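Local coordinates for protein endoglucanase (Thermotoga maritima, PDB 2FVG) that probably acts as an aminopeptidase of the M42 family that binds two divalent metal cations per subunit, despite being named an endoglucanase, at residues T261-D264 with T265-N269; L325-V328 with L329-G333. All coordinates share one frame; numbering follows the deposited sequence.

Contact 1: residues T261-D264 with T265-N269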
loop_
_atom_site.group_PDB
_atom_site.type_symbol
_atom_site.label_atom_id
_atom_site.label_comp_id
_atom_site.label_asym_id
_atom_site.label_seq_id
_atom_site.Cartn_x
_atom_site.Cartn_y
_atom_site.Cartn_z
ATOM N N THR A 261 -2.895 -23.976 -0.450
ATOM C CA THR A 261 -3.400 -23.768 0.909
ATOM C C THR A 261 -4.298 -22.546 0.951
ATOM O O THR A 261 -5.361 -22.566 1.583
ATOM C CB THR A 261 -2.250 -23.584 1.937
ATOM O OG1 THR A 261 -1.482 -24.784 1.997
ATOM C CG2 THR A 261 -2.785 -23.273 3.333
ATOM N N ILE A 262 -3.865 -21.479 0.286
ATOM C CA ILE A 262 -4.637 -20.253 0.249
ATOM C C ILE A 262 -5.979 -20.477 -0.463
ATOM O O ILE A 262 -7.038 -20.091 0.030
ATOM C CB ILE A 262 -3.846 -19.118 -0.412
ATOM C CG1 ILE A 262 -2.588 -18.821 0.406
ATOM C CG2 ILE A 262 -4.693 -17.868 -0.474
ATOM C CD1 ILE A 262 -1.637 -17.784 -0.244
ATOM N N VAL A 263 -5.928 -21.133 -1.609
ATOM C CA VAL A 263 -7.132 -21.436 -2.378
ATOM C C VAL A 263 -8.086 -22.329 -1.593
ATOM O O VAL A 263 -9.287 -22.065 -1.539
ATOM C CB VAL A 263 -6.779 -22.127 -3.714
ATOM C CG1 VAL A 263 -8.012 -22.811 -4.323
ATOM C CG2 VAL A 263 -6.164 -21.141 -4.654
ATOM N N ASP A 264 -7.557 -23.385 -0.993
ATOM C CA ASP A 264 -8.409 -24.305 -0.227
ATOM C C ASP A 264 -9.025 -23.602 0.988
ATOM O O ASP A 264 -10.200 -23.780 1.274
ATOM C CB ASP A 264 -7.627 -25.551 0.144
ATOM C CG ASP A 264 -7.297 -26.412 -1.075
ATOM O OD1 ASP A 264 -7.649 -26.009 -2.205
ATOM O OD2 ASP A 264 -6.697 -27.497 -0.908
ATOM N N THR A 265 -8.243 -22.755 1.656
ATOM C CA THR A 265 -8.709 -21.977 2.812
ATOM C C THR A 265 -9.886 -21.102 2.404
ATOM O O THR A 265 -10.879 -20.990 3.126
ATOM C CB THR A 265 -7.577 -21.079 3.363
ATOM O OG1 THR A 265 -6.497 -21.899 3.822
ATOM C CG2 THR A 265 -8.065 -20.215 4.514
ATOM N N ALA A 266 -9.761 -20.472 1.245
ATOM C CA ALA A 266 -10.824 -19.649 0.687
ATOM C C ALA A 266 -12.081 -20.480 0.422
ATOM O O ALA A 266 -13.167 -20.133 0.902
ATOM C CB ALA A 266 -10.356 -19.005 -0.583
ATOM N N LYS A 267 -11.922 -21.579 -0.325
ATOM C CA LYS A 267 -13.041 -22.445 -0.689
ATOM C C LYS A 267 -13.740 -23.047 0.515
ATOM O O LYS A 267 -14.956 -23.144 0.528
ATOM C CB LYS A 267 -12.587 -23.570 -1.639
ATOM C CG LYS A 267 -12.241 -23.078 -3.047
ATOM C CD LYS A 267 -11.382 -24.047 -3.877
ATOM C CE LYS A 267 -12.004 -25.417 -4.092
ATOM N NZ LYS A 267 -11.105 -26.268 -4.930
ATOM N N ASN A 268 -12.974 -23.452 1.522
ATOM C CA ASN A 268 -13.546 -24.089 2.712
ATOM C C ASN A 268 -14.164 -23.083 3.674
ATOM O O ASN A 268 -14.902 -23.468 4.582
ATOM C CB ASN A 268 -12.516 -24.968 3.429
ATOM C CG ASN A 268 -12.028 -26.135 2.570
ATOM O OD1 ASN A 268 -12.629 -26.486 1.547
ATOM N ND2 ASN A 268 -10.941 -26.758 3.006
ATOM N N ASN A 269 -13.871 -21.801 3.476
ATOM C CA ASN A 269 -14.473 -20.779 4.321
ATOM C C ASN A 269 -15.518 -19.941 3.593
ATOM O O ASN A 269 -16.005 -18.945 4.133
ATOM C CB ASN A 269 -13.418 -19.892 4.988
ATOM C CG ASN A 269 -12.636 -20.623 6.043
ATOM O OD1 ASN A 269 -12.946 -20.531 7.227
ATOM N ND2 ASN A 269 -11.652 -21.401 5.621
#

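Contact 2: residues L325-V328 with L329-G333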
loop_
_atom_site.group_PDB
_atom_site.type_symbol
_atom_site.label_atom_id
_atom_site.label_comp_id
_atom_site.label_asym_id
_atom_site.label_seq_id
_atom_site.Cartn_x
_atom_site.Cartn_y
_atom_site.Cartn_z
ATOM N N LEU A 325 -9.902 -13.714 4.641
ATOM C CA LEU A 325 -8.896 -14.687 4.209
ATOM C C LEU A 325 -7.580 -14.599 4.991
ATOM O O LEU A 325 -7.037 -15.615 5.389
ATOM C CB LEU A 325 -8.631 -14.559 2.699
ATOM C CG LEU A 325 -7.733 -15.591 2.022
ATOM C CD1 LEU A 325 -8.208 -17.032 2.302
ATOM C CD2 LEU A 325 -7.657 -15.323 0.531
ATOM N N ILE A 326 -7.067 -13.395 5.194
ATOM C CA ILE A 326 -5.845 -13.202 5.957
ATOM C C ILE A 326 -6.068 -13.681 7.405
ATOM O O ILE A 326 -5.213 -14.343 7.979
ATOM C CB ILE A 326 -5.418 -11.696 5.995
ATOM C CG1 ILE A 326 -5.062 -11.142 4.600
ATOM C CG2 ILE A 326 -4.243 -11.486 6.936
ATOM C CD1 ILE A 326 -4.020 -11.959 3.853
ATOM N N LYS A 327 -7.222 -13.375 7.986
ATOM C CA LYS A 327 -7.460 -13.755 9.367
ATOM C C LYS A 327 -7.470 -15.282 9.552
ATOM O O LYS A 327 -6.871 -15.794 10.499
ATOM C CB LYS A 327 -8.736 -13.119 9.902
ATOM C CG LYS A 327 -8.876 -13.281 11.380
ATOM C CD LYS A 327 -10.172 -12.722 11.893
ATOM C CE LYS A 327 -10.209 -12.890 13.394
ATOM N NZ LYS A 327 -11.382 -12.226 14.017
ATOM N N VAL A 328 -8.131 -15.994 8.639
ATOM C CA VAL A 328 -8.188 -17.459 8.670
ATOM C C VAL A 328 -6.809 -18.071 8.417
ATOM O O VAL A 328 -6.424 -19.004 9.102
ATOM C CB VAL A 328 -9.209 -18.042 7.672
ATOM C CG1 VAL A 328 -9.358 -19.565 7.902
ATOM C CG2 VAL A 328 -10.559 -17.377 7.856
ATOM N N LEU A 329 -6.039 -17.525 7.474
ATOM C CA LEU A 329 -4.684 -18.048 7.233
ATOM C C LEU A 329 -3.805 -17.939 8.482
ATOM O O LEU A 329 -3.000 -18.837 8.763
ATOM C CB LEU A 329 -4.024 -17.371 6.041
ATOM C CG LEU A 329 -4.663 -17.737 4.705
ATOM C CD1 LEU A 329 -4.201 -16.803 3.615
ATOM C CD2 LEU A 329 -4.337 -19.180 4.372
ATOM N N VAL A 330 -3.984 -16.839 9.219
ATOM C CA VAL A 330 -3.254 -16.565 10.446
ATOM C C VAL A 330 -3.686 -17.461 11.629
ATOM O O VAL A 330 -2.853 -17.986 12.360
ATOM C CB VAL A 330 -3.356 -15.078 10.799
ATOM C CG1 VAL A 330 -2.867 -14.795 12.233
ATOM C CG2 VAL A 330 -2.548 -14.272 9.794
ATOM N N GLU A 331 -4.986 -17.648 11.794
ATOM C CA GLU A 331 -5.487 -18.424 12.899
ATOM C C GLU A 331 -5.278 -19.913 12.745
ATOM O O GLU A 331 -5.028 -20.582 13.726
ATOM C CB GLU A 331 -6.948 -18.073 13.201
ATOM C CG GLU A 331 -7.094 -16.630 13.665
ATOM C CD GLU A 331 -8.413 -16.361 14.331
ATOM O OE1 GLU A 331 -9.426 -16.904 13.846
ATOM O OE2 GLU A 331 -8.446 -15.602 15.329
ATOM N N GLU A 332 -5.342 -20.422 11.520
ATOM C CA GLU A 332 -5.177 -21.857 11.273
ATOM C C GLU A 332 -3.720 -22.302 11.218
ATOM O O GLU A 332 -3.395 -23.403 11.662
ATOM C CB GLU A 332 -5.897 -22.287 9.993
ATOM C CG GLU A 332 -7.406 -22.169 10.060
ATOM C CD GLU A 332 -8.105 -22.758 8.844
ATOM O OE1 GLU A 332 -7.429 -23.333 7.961
ATOM O OE2 GLU A 332 -9.350 -22.646 8.777
ATOM N N GLY A 333 -2.850 -21.473 10.645
ATOM C CA GLY A 333 -1.432 -21.816 10.555
ATOM C C GLY A 333 -1.062 -22.907 9.547
ATOM O O GLY A 333 0.089 -23.306 9.461
#

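Contact 1: residues T261-D264 with T265-N269
The carbonyl plane of Thr261 is approached from opposite faces by one residue, Thr265, in the last turns of helix 256-268, the helix of a beta-alpha-beta unit with strands 244-245 and 274-275. On one face Thr265 N gives the regular helical bond; on the other Thr265 OG1 donates to Thr261 O over 2.6 Å, standing 35° out of the plane rather than on a lone pair. With OG1 set beside its own backbone N (chi1 -62°), the hydroxyl folds back on the preceding turn. A valine in its place would probably leave Thr261 O with the backbone N-H as its one donor from this pair and put a methyl against the carbonyl oxygen. On the flank covered by Phe273, Lys267 lies alongside Val263, its CD 3.6 Å from Val263 CG1. The lysine chain bends at chi3, yet NZ stays 4.4 Å from Asp264 OD1, beyond a salt bridge, and that oxygen bonds to Gln260 instead. Asn268 CG sits 3.3 Å from Asp264 O, which accepts the backbone N-H of Asn268. Asn269 ND2 donates to a lone pair of Thr265 O, in the carbonyl plane, at 2.6 Å.

Contact 2: residues L325-V328 with L329-G333
Lys327 O accepts the backbone N-H of Glu331 at 2.9 Å, one of four successive i to i+4 bonds that build the C-terminal end of helix 316-332. The two side chains run at a slant to each other. Glu331 CG lies 3.3 Å from Lys327 O. OE2 of Glu331 meets the methylene CE of Lys327 at 3.8 Å. Lys327 NZ and Glu331 OE2 remain 4.7 Å apart. Lys327, fully extended with CG anti to its backbone N (chi1 -169°), reaches Ser181 OG and the Gly182 carbonyl, while Glu331 OE2 takes the N-H of Ser184. One residue on, Val328 and Glu332 run alongside each other, and Val328 CG1 comes within 3.2 Å of Glu332 OE2. The buried faces are apolar: Leu325 CG touches Leu329 CD1 at 4.1 Å, and Ile326 CG2 meets Val330 CG2. Ile326 also rests on strands 215-224 and 297-306, while Val330 touches Val183 and Pro185. Gly333, with phi +73°, ends the helix, its N bonding to Leu329 O, and stands at the N-cap position of helix 334-337. Any attraction between the charges of Lys327 and Glu331 is therefore probably weak, while their hydrogen bonds tie the helix to the 181-184 loop.

Both contacts are carboxy-terminal helix turns, in series along the chain with centres about 10 Å apart, and they meet where helices 256-268 and 316-332 pack together. Contact 2 lies nearer the centre of the chain, its apolar side set on strands of the large mixed sheet; contact 1 is farther out, with Lys267 and Asn268 exposed. Thr265 joins the two: its CG2 is 3.7 Å from Val328 CG1, and its OG1 is 3.5 Å from Leu329 CD2. Their chemistry differs accordingly. In contact 1 polar side chains, a threonine and an asparagine, bond back to the helix backbone, whereas in contact 2 the charged ends of Lys327 and Glu331 bond to a neighbouring loop.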